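Local atomic coordinates of yersinopine synthase (Yersinia pestis, PDB entry 6C4M), a protein that catalyses the NADPH-dependent reductive condensation of pyruvate with an amino-acid-derived intermediate, the last step in making the metallophore yersinopine. Residues S254-N257 with Y258-P262; A264-D267 with T268-Q271; V402-E405 with D406-L410; A440-R444 with V445-H449. All coordinates share one frame; numbering follows the deposited sequence.

Three of the four contacts gather near the active site; contact 4 touches none of the others, though its nearest atoms are about 6 Å from contact 2. Contact 1 lies on helix 255-264, and contact 2 spans the turn into helix 267-274, their centres about 14 Å apart. Contact 3 opens helix 401-419, yet its centre is only about 9 Å from that of contact 1: His-260 ND1 probably bonds to Asp-406 OD1 at 2.9 Å. Contact 2 joins the same cluster through Ala-264 and Leu-265, which pack on Val-402, Pro-403 and Val-407. Contact 4 ends helix 425-445. The inferred proton donor/acceptor on helix 255-264 is thus met by helix 401-419, far later in the chain.

Contact 1 of 4, residues S254-N257 with Y258-P262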
loop_
_atom_site.group_PDB
_atom_site.type_symbol
_atom_site.label_atom_id
_atom_site.label_comp_id
_atom_site.label_asym_id
_atom_site.label_seq_id
_atom_site.Cartn_x
_atom_site.Cartn_y
_atom_site.Cartn_z
ATOM N N SER A 254 24.457 -6.848 -2.526
ATOM C CA SER A 254 23.606 -8.047 -2.529
ATOM C C SER A 254 22.231 -7.693 -1.934
ATOM O O SER A 254 22.069 -7.633 -0.713
ATOM C CB SER A 254 24.250 -9.183 -1.734
ATOM O OG SER A 254 25.567 -9.444 -2.214
ATOM N N ILE A 255 21.213 -7.552 -2.785
ATOM C CA ILE A 255 19.913 -7.069 -2.325
ATOM C C ILE A 255 19.346 -7.956 -1.211
ATOM O O ILE A 255 18.764 -7.446 -0.243
ATOM C CB ILE A 255 18.939 -6.971 -3.511
ATOM C CG1 ILE A 255 17.594 -6.364 -3.053
ATOM C CG2 ILE A 255 18.757 -8.337 -4.161
ATOM C CD1 ILE A 255 16.618 -6.147 -4.160
ATOM N N THR A 256 19.491 -9.290 -1.326
ATOM C CA THR A 256 18.787 -10.183 -0.412
ATOM C C THR A 256 19.300 -10.059 1.006
ATOM O O THR A 256 18.551 -10.333 1.941
ATOM C CB THR A 256 18.873 -11.645 -0.842
ATOM O OG1 THR A 256 20.247 -12.057 -0.841
ATOM C CG2 THR A 256 18.246 -11.832 -2.227
ATOM N N ASN A 257 20.543 -9.635 1.204
ATOM C CA ASN A 257 21.006 -9.434 2.574
ATOM C C ASN A 257 20.254 -8.314 3.267
ATOM O O ASN A 257 20.131 -8.332 4.496
ATOM C CB ASN A 257 22.495 -9.124 2.608
ATOM C CG ASN A 257 23.362 -10.320 2.184
ATOM O OD1 ASN A 257 23.256 -10.799 1.056
ATOM N ND2 ASN A 257 24.208 -10.812 3.099
ATOM N N TYR A 258 19.780 -7.321 2.508
ATOM C CA TYR A 258 19.046 -6.186 3.062
ATOM C C TYR A 258 17.564 -6.490 3.236
ATOM O O TYR A 258 16.970 -6.093 4.242
ATOM C CB TYR A 258 19.201 -4.957 2.152
ATOM C CG TYR A 258 20.613 -4.439 2.083
ATOM C CD1 TYR A 258 21.086 -3.546 3.029
ATOM C CD2 TYR A 258 21.481 -4.865 1.085
ATOM C CE1 TYR A 258 22.397 -3.066 2.959
ATOM C CE2 TYR A 258 22.789 -4.400 1.011
ATOM C CZ TYR A 258 23.247 -3.514 1.968
ATOM O OH TYR A 258 24.550 -3.026 1.930
ATOM N N VAL A 259 16.956 -7.175 2.270
ATOM C CA VAL A 259 15.504 -7.239 2.153
ATOM C C VAL A 259 14.926 -8.495 2.793
ATOM O O VAL A 259 13.860 -8.449 3.414
ATOM C CB VAL A 259 15.112 -7.154 0.665
ATOM C CG1 VAL A 259 13.629 -7.398 0.444
ATOM C CG2 VAL A 259 15.503 -5.816 0.133
ATOM N N HIS A 260 15.565 -9.638 2.598
ATOM C CA HIS A 260 14.995 -10.885 3.105
ATOM C C HIS A 260 14.863 -10.929 4.615
ATOM O O HIS A 260 13.806 -11.374 5.100
ATOM C CB HIS A 260 15.806 -12.079 2.594
ATOM C CG HIS A 260 15.429 -12.486 1.211
ATOM N ND1 HIS A 260 15.884 -13.642 0.609
ATOM C CD2 HIS A 260 14.676 -11.848 0.283
ATOM C CE1 HIS A 260 15.404 -13.709 -0.623
ATOM N NE2 HIS A 260 14.675 -12.629 -0.846
ATOM N N PRO A 261 15.863 -10.586 5.421
ATOM C CA PRO A 261 15.718 -10.865 6.862
ATOM C C PRO A 261 14.551 -10.109 7.481
ATOM O O PRO A 261 13.794 -10.681 8.276
ATOM C CB PRO A 261 17.072 -10.445 7.452
ATOM C CG PRO A 261 18.053 -10.736 6.307
ATOM C CD PRO A 261 17.263 -10.264 5.080
ATOM N N PRO A 262 14.331 -8.838 7.137
ATOM C CA PRO A 262 13.183 -8.133 7.752
ATOM C C PRO A 262 11.840 -8.724 7.369
ATOM O O PRO A 262 10.929 -8.808 8.213
ATOM C CB PRO A 262 13.337 -6.701 7.235
ATOM C CG PRO A 262 14.779 -6.575 6.925
ATOM C CD PRO A 262 15.190 -7.915 6.395
#
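The first turns of helix 255-264, which carries the inferred proton donor/acceptor His-260, bring Thr-256 against that histidine one turn on. The methyl CG2 of Thr-256 lies over one face of the imidazole, 4.0 Å from the His-260 ring centroid and offset toward its rim, a CH-pi contact. With CG anti to its own carbonyl carbon (chi1 -82°), His-260 runs alongside Thr-256, both side chains pointing the same way. Its ND1 is held by Asp-406 of helix 401-419, so the ring is fixed from a second helix.

Ile-255 O takes two amides: Val-259 N at 3.1 Å, nearly in line with the carbonyl, and Tyr-258 N at 2.9 Å, from well above the carbonyl plane. His-260 N bonds to Thr-256 O at 3.1 Å. Beyond this the helix is kinked, since Pro-261 and Pro-262 have no N-H to give; Pro-261 CD sits 3.5 Å from Asn-257 O, the carbonyl an amide would have used, which is bonded by Tyr-307 OH. The edge of the Tyr-258 ring meets the backbone, CD2 lying 3.4 Å from Ser-254 O, while its OH bonds to Arg-252 O. Ile-255 CG1 touches Val-259 CG2 at 3.9 Å.

Contact 2 of 4, residues A264-D267 with T268-Q271; sequences ALAD and TTLQ
Ala-266 O receives two amides of the next turn, Leu-270 N at 2.8 Å and, by a weak bond, Thr-269 N at 2.9 Å. The Leu-270 bond is almost straight, with an N-H...O angle of 175°, whereas the Thr-269 bond is strongly bent. Ala-266 is the N-cap residue of helix 267-274, and here the backbone carbonyl does the accepting. Asp-267 O continues the pattern by accepting Gln-271 N at 3.0 Å.

The side chains fold back over the turn that separates this helix from helix 255-264. In Thr-269 the methyl CG2 stands anti to the backbone N and reaches Ala-264 O at 3.1 Å, while OG1, on the branch beside that N (chi1 -63°), bonds to Leu-263 O. The two branches thus both meet the closing turn of the preceding helix. Leu-270 lies over Leu-265: its CD1 is 3.4 Å from Leu-265 O, and the CD2 methyls of Leu-265 and Leu-270 meet at 3.9 Å where the two side chains cross at a slant. Leu-265 O is also bonded by Arg-433 NH1 of helix 425-445, and Phe-434 of that helix touches both leucines. At the outer side, Thr-268 OG1 is taken by Gln-287 NE2.

Polar anchoring and apolar contact therefore act on the same short link: carbonyls of the turn are engaged by backbone amides and an arginine, and the Leu-265/Leu-270 pair is buried against helix 425-445.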
loop_
_atom_site.group_PDB
_atom_site.type_symbol
_atom_site.label_atom_id
_atom_site.label_comp_id
_atom_site.label_asym_id
_atom_site.label_seq_id
_atom_site.Cartn_x
_atom_site.Cartn_y
_atom_site.Cartn_z
ATOM N N ALA A 264 11.325 -11.954 5.932
ATOM C CA ALA A 264 11.220 -13.385 6.159
ATOM C C ALA A 264 11.218 -13.720 7.643
ATOM O O ALA A 264 10.739 -14.788 8.034
ATOM C CB ALA A 264 12.379 -14.124 5.461
ATOM N N LEU A 265 11.816 -12.864 8.466
ATOM C CA LEU A 265 11.957 -13.115 9.890
ATOM C C LEU A 265 10.995 -12.268 10.723
ATOM O O LEU A 265 11.105 -12.238 11.950
ATOM C CB LEU A 265 13.410 -12.860 10.317
ATOM C CG LEU A 265 14.516 -13.625 9.570
ATOM C CD1 LEU A 265 15.855 -13.357 10.247
ATOM C CD2 LEU A 265 14.244 -15.141 9.525
ATOM N N ALA A 266 10.067 -11.578 10.085
ATOM C CA ALA A 266 8.974 -10.954 10.819
ATOM C C ALA A 266 8.175 -12.000 11.598
ATOM O O ALA A 266 8.022 -13.150 11.172
ATOM C CB ALA A 266 8.061 -10.223 9.851
ATOM N N ASP A 267 7.661 -11.594 12.760
ATOM C CA ASP A 267 6.864 -12.518 13.570
ATOM C C ASP A 267 5.819 -13.249 12.722
ATOM O O ASP A 267 5.701 -14.476 12.783
ATOM C CB ASP A 267 6.178 -11.763 14.709
ATOM C CG ASP A 267 7.126 -11.363 15.835
ATOM O OD1 ASP A 267 7.706 -12.240 16.519
ATOM O OD2 ASP A 267 7.295 -10.147 16.032
ATOM N N THR A 268 5.059 -12.513 11.905
ATOM C CA THR A 268 3.969 -13.175 11.193
ATOM C C THR A 268 4.500 -14.093 10.113
ATOM O O THR A 268 3.843 -15.075 9.758
ATOM C CB THR A 268 3.000 -12.154 10.596
ATOM O OG1 THR A 268 3.735 -11.178 9.875
ATOM C CG2 THR A 268 2.212 -11.448 11.688
ATOM N N THR A 269 5.697 -13.819 9.603
ATOM C CA THR A 269 6.246 -14.694 8.575
ATOM C C THR A 269 6.820 -15.946 9.199
ATOM O O THR A 269 6.618 -17.046 8.680
ATOM C CB THR A 269 7.317 -13.979 7.767
ATOM O OG1 THR A 269 6.736 -12.877 7.091
ATOM C CG2 THR A 269 7.892 -14.907 6.716
ATOM N N LEU A 270 7.509 -15.796 10.328
ATOM C CA LEU A 270 7.989 -16.965 11.064
ATOM C C LEU A 270 6.833 -17.874 11.482
ATOM O O LEU A 270 6.960 -19.103 11.471
ATOM C CB LEU A 270 8.785 -16.519 12.292
ATOM C CG LEU A 270 10.070 -15.739 12.026
ATOM C CD1 LEU A 270 10.691 -15.310 13.356
ATOM C CD2 LEU A 270 11.035 -16.567 11.281
ATOM N N GLN A 271 5.690 -17.291 11.855
ATOM C CA GLN A 271 4.542 -18.115 12.227
ATOM C C GLN A 271 4.026 -18.921 11.038
ATOM O O GLN A 271 3.696 -20.106 11.184
ATOM C CB GLN A 271 3.422 -17.239 12.805
ATOM C CG GLN A 271 2.237 -18.032 13.365
ATOM C CD GLN A 271 1.277 -17.159 14.144
ATOM O OE1 GLN A 271 1.658 -16.521 15.130
ATOM N NE2 GLN A 271 0.047 -17.075 13.673
#

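Contact 3 of 4, residues V402-E405 with D406-L410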
loop_
_atom_site.group_PDB
_atom_site.type_symbol
_atom_site.label_atom_id
_atom_site.label_comp_id
_atom_site.label_asym_id
_atom_site.label_seq_id
_atom_site.Cartn_x
_atom_site.Cartn_y
_atom_site.Cartn_z
ATOM N N VAL A 402 14.487 -19.838 1.784
ATOM C CA VAL A 402 14.112 -18.637 2.518
ATOM C C VAL A 402 13.363 -19.094 3.770
ATOM O O VAL A 402 12.274 -19.684 3.646
ATOM C CB VAL A 402 13.271 -17.677 1.652
ATOM C CG1 VAL A 402 12.839 -16.492 2.472
ATOM C CG2 VAL A 402 14.112 -17.216 0.432
ATOM N N PRO A 403 13.890 -18.853 4.982
ATOM C CA PRO A 403 15.018 -18.016 5.433
ATOM C C PRO A 403 16.351 -18.720 5.753
ATOM O O PRO A 403 17.257 -18.064 6.281
ATOM C CB PRO A 403 14.473 -17.435 6.724
ATOM C CG PRO A 403 13.744 -18.651 7.344
ATOM C CD PRO A 403 13.141 -19.395 6.124
ATOM N N LEU A 404 16.458 -20.016 5.479
ATOM C CA LEU A 404 17.644 -20.766 5.924
ATOM C C LEU A 404 18.934 -20.116 5.433
ATOM O O LEU A 404 19.881 -19.914 6.213
ATOM C CB LEU A 404 17.560 -22.215 5.447
ATOM C CG LEU A 404 18.741 -23.104 5.856
ATOM C CD1 LEU A 404 18.840 -23.207 7.349
ATOM C CD2 LEU A 404 18.576 -24.467 5.243
ATOM N N GLU A 405 18.994 -19.785 4.137
ATOM C CA GLU A 405 20.189 -19.142 3.575
ATOM C C GLU A 405 20.428 -17.775 4.216
ATOM O O GLU A 405 21.575 -17.418 4.536
ATOM C CB GLU A 405 20.034 -19.005 2.057
ATOM C CG GLU A 405 20.131 -20.337 1.251
ATOM C CD GLU A 405 19.785 -20.155 -0.242
ATOM O OE1 GLU A 405 19.835 -19.005 -0.738
ATOM O OE2 GLU A 405 19.443 -21.161 -0.904
ATOM N N ASP A 406 19.339 -17.030 4.470
ATOM C CA ASP A 406 19.431 -15.666 4.991
ATOM C C ASP A 406 19.873 -15.672 6.440
ATOM O O ASP A 406 20.642 -14.807 6.873
ATOM C CB ASP A 406 18.071 -14.958 4.835
ATOM C CG ASP A 406 17.519 -15.080 3.413
ATOM O OD1 ASP A 406 17.938 -14.318 2.502
ATOM O OD2 ASP A 406 16.703 -15.995 3.192
ATOM N N VAL A 407 19.408 -16.649 7.205
ATOM C CA VAL A 407 19.854 -16.769 8.577
ATOM C C VAL A 407 21.349 -17.061 8.624
ATOM O O VAL A 407 22.096 -16.418 9.369
ATOM C CB VAL A 407 19.020 -17.836 9.294
ATOM C CG1 VAL A 407 19.588 -18.151 10.631
ATOM C CG2 VAL A 407 17.559 -17.273 9.441
ATOM N N HIS A 408 21.812 -18.014 7.810
ATOM C CA HIS A 408 23.244 -18.306 7.768
ATOM C C HIS A 408 24.052 -17.066 7.380
ATOM O O HIS A 408 25.022 -16.700 8.053
ATOM C CB HIS A 408 23.508 -19.437 6.777
ATOM C CG HIS A 408 23.002 -20.769 7.215
ATOM N ND1 HIS A 408 22.749 -21.780 6.318
ATOM C CD2 HIS A 408 22.707 -21.267 8.441
ATOM C CE1 HIS A 408 22.321 -22.847 6.965
ATOM N NE2 HIS A 408 22.268 -22.557 8.256
ATOM N N LYS A 409 23.634 -16.370 6.326
ATOM C CA LYS A 409 24.430 -15.229 5.877
ATOM C C LYS A 409 24.497 -14.143 6.937
ATOM O O LYS A 409 25.556 -13.538 7.158
ATOM C CB LYS A 409 23.859 -14.670 4.587
ATOM C CG LYS A 409 24.087 -15.558 3.353
ATOM C CD LYS A 409 23.243 -15.006 2.198
ATOM C CE LYS A 409 23.153 -15.955 1.030
ATOM N NZ LYS A 409 22.336 -15.374 -0.077
ATOM N N LEU A 410 23.372 -13.890 7.619
ATOM C CA LEU A 410 23.349 -12.823 8.598
ATOM C C LEU A 410 24.038 -13.248 9.880
ATOM O O LEU A 410 24.735 -12.436 10.503
ATOM C CB LEU A 410 21.889 -12.387 8.849
ATOM C CG LEU A 410 21.669 -11.314 9.902
ATOM C CD1 LEU A 410 22.424 -10.072 9.486
ATOM C CD2 LEU A 410 20.175 -11.031 10.014
#
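Pro-403 and Val-407 form the close side of this first turn of helix 401-419. Val-407 N bonds to Pro-403 O at 2.7 Å, and Val-407 CG2 rests 3.3 Å from the same oxygen and 4.1 Å from Pro-403 CB. The proline follows a cis peptide. Both residues are buried, with Leu-265 covering Pro-403 and helix 425-445 lying against Val-407.

Leu-404 and His-408 belong to a partly exposed side. With CG anti to the backbone N (chi1 180°), Leu-404 brings CD1 to 3.5 Å from His-408 CE1. Leu-404 O lies over one face of the same imidazole while accepting His-408 N, and the ring's ND1 bonds to Asp-115 OD2, which fixes its rotation. The charge pairing one residue further on is loose: Glu-405 OE1 and Lys-409 NZ stay 4.5 Å apart, beyond a salt bridge, although Lys-409 N bonds to Glu-405 O. Lys-409 is partly exposed, whereas Glu-405 is buried and its side chain comes within about 4 Å of the bound NADP.

Between these sides Asp-406 turns back toward the helix start. Its CG, anti to the carbonyl carbon (chi1 -51°), directs OD2 to 3.5 Å from Pro-403 CA and to 4.0 Å from Val-402 CG1, where the two side chains cross at an angle. That leaves OD1 for the inferred proton donor/acceptor His-260 on helix 255-264, a carboxylate-imidazole pair consistent with Asp-406 orienting the histidine, as in the His-Asp pairs of lactate and malate dehydrogenases.

Contact 4 of 4, residues A440-R444 with V445-H449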
loop_
_atom_site.group_PDB
_atom_site.type_symbol
_atom_site.label_atom_id
_atom_site.label_comp_id
_atom_site.label_asym_id
_atom_site.label_seq_id
_atom_site.Cartn_x
_atom_site.Cartn_y
_atom_site.Cartn_z
ATOM N N ALA A 440 11.196 -23.380 19.372
ATOM C CA ALA A 440 9.835 -23.797 19.697
ATOM C C ALA A 440 9.347 -24.837 18.703
ATOM O O ALA A 440 8.712 -25.825 19.091
ATOM C CB ALA A 440 8.883 -22.588 19.729
ATOM N N PHE A 441 9.698 -24.678 17.430
ATOM C CA PHE A 441 9.321 -25.672 16.429
ATOM C C PHE A 441 9.992 -27.024 16.695
ATOM O O PHE A 441 9.350 -28.077 16.606
ATOM C CB PHE A 441 9.692 -25.183 15.035
ATOM C CG PHE A 441 9.554 -26.240 13.979
ATOM C CD1 PHE A 441 8.297 -26.605 13.509
ATOM C CD2 PHE A 441 10.670 -26.893 13.486
ATOM C CE1 PHE A 441 8.157 -27.581 12.535
ATOM C CE2 PHE A 441 10.546 -27.878 12.518
ATOM C CZ PHE A 441 9.295 -28.225 12.039
ATOM N N ILE A 442 11.296 -27.019 16.981
ATOM C CA ILE A 442 11.997 -28.278 17.219
ATOM C C ILE A 442 11.360 -29.021 18.390
ATOM O O ILE A 442 11.301 -30.261 18.402
ATOM C CB ILE A 442 13.502 -28.018 17.465
ATOM C CG1 ILE A 442 14.161 -27.543 16.169
ATOM C CG2 ILE A 442 14.208 -29.288 18.065
ATOM C CD1 ILE A 442 15.541 -26.980 16.363
ATOM N N ASP A 443 10.879 -28.287 19.393
ATOM C CA ASP A 443 10.247 -28.941 20.539
ATOM C C ASP A 443 8.906 -29.559 20.153
ATOM O O ASP A 443 8.543 -30.637 20.643
ATOM C CB ASP A 443 10.069 -27.951 21.689
ATOM C CG ASP A 443 11.389 -27.511 22.302
ATOM O OD1 ASP A 443 12.406 -28.175 22.055
ATOM O OD2 ASP A 443 11.407 -26.502 23.045
ATOM N N ARG A 444 8.142 -28.887 19.291
ATOM C CA ARG A 444 6.867 -29.438 18.850
ATOM C C ARG A 444 7.059 -30.746 18.099
ATOM O O ARG A 444 6.311 -31.710 18.306
ATOM C CB ARG A 444 6.149 -28.431 17.961
ATOM C CG ARG A 444 5.634 -27.231 18.698
ATOM C CD ARG A 444 4.530 -26.554 17.899
ATOM N NE ARG A 444 5.008 -25.821 16.712
ATOM C CZ ARG A 444 5.655 -24.661 16.768
ATOM N NH1 ARG A 444 5.971 -24.129 17.945
ATOM N NH2 ARG A 444 6.008 -24.033 15.654
ATOM N N VAL A 445 8.040 -30.789 17.191
ATOM C CA VAL A 445 8.195 -31.950 16.327
ATOM C C VAL A 445 9.168 -32.975 16.894
ATOM O O VAL A 445 9.159 -34.129 16.445
ATOM C CB VAL A 445 8.680 -31.560 14.918
ATOM C CG1 VAL A 445 7.708 -30.586 14.249
ATOM C CG2 VAL A 445 10.082 -30.971 14.989
ATOM N N GLY A 446 10.013 -32.592 17.850
ATOM C CA GLY A 446 11.109 -33.465 18.253
ATOM C C GLY A 446 12.409 -33.319 17.463
ATOM O O GLY A 446 12.449 -33.443 16.227
ATOM N N GLU A 447 13.490 -33.082 18.218
ATOM C CA GLU A 447 14.838 -32.956 17.662
ATOM C C GLU A 447 15.224 -34.169 16.811
ATOM O O GLU A 447 15.889 -34.025 15.777
ATOM C CB GLU A 447 15.831 -32.744 18.813
ATOM C CG GLU A 447 17.319 -32.723 18.424
ATOM C CD GLU A 447 18.162 -31.787 19.308
ATOM O OE1 GLU A 447 17.613 -31.187 20.247
ATOM O OE2 GLU A 447 19.376 -31.637 19.042
ATOM N N GLU A 448 14.805 -35.369 17.217
ATOM C CA GLU A 448 15.130 -36.571 16.454
ATOM C C GLU A 448 14.456 -36.588 15.093
ATOM O O GLU A 448 14.868 -37.357 14.215
ATOM C CB GLU A 448 14.744 -37.837 17.232
ATOM C CG GLU A 448 13.247 -38.039 17.451
ATOM C CD GLU A 448 12.689 -37.338 18.707
ATOM O OE1 GLU A 448 13.250 -36.316 19.174
ATOM O OE2 GLU A 448 11.663 -37.821 19.223
ATOM N N HIS A 449 13.458 -35.739 14.884
ATOM C CA HIS A 449 12.738 -35.650 13.623
ATOM C C HIS A 449 13.140 -34.437 12.807
ATOM O O HIS A 449 12.457 -34.103 11.831
ATOM C CB HIS A 449 11.238 -35.616 13.893
ATOM C CG HIS A 449 10.733 -36.849 14.562
ATOM N ND1 HIS A 449 10.054 -36.818 15.761
ATOM C CD2 HIS A 449 10.812 -38.151 14.204
ATOM C CE1 HIS A 449 9.733 -38.050 16.110
ATOM N NE2 HIS A 449 10.183 -38.877 15.184
#
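Helix 425-445 ends as Val-445 N bonds to Phe-441 O at 3.1 Å and Gly-446 N, more weakly, to Ile-442 O at 2.7 Å, after which the chain leaves helical angles at Gly-446 with a positive phi. This is a glycine-terminated helix C-terminus, leading into the short 3-10 segment 447-448. Gly-446 takes up backbone angles (88°/126°) that are readily open to glycine.

Phe-441 and Val-445 carry the apolar part. Swung anti to the backbone N (chi1 170°), the Phe-441 ring lies beneath both valine methyls: CG1 of Val-445 touches CE1 at 3.5 Å, while CG2 of Val-445 stands over one face, 4.3 Å from the ring centroid and offset toward the rim, in a CH-pi contact. The ring also meets Phe-274 and, edge-to-face, Trp-397, which places it in the buried layer under this surface turn. Across the glycine, Ile-442 CG2 reaches Glu-447 CA at 3.7 Å, so the isoleucine's methyl branch packs on the start of the 3-10 segment.

Arg-444 goes a different way: its chain bends at chi3, and the guanidinium makes a cation-pi contact with Tyr-275, with one face lying over Phe-441 CA. The turn is drawn together at its far end by the side chain of His-449, whose ND1 donates to Val-445 O at 2.9 Å, the oxygen lying close to the imidazole plane.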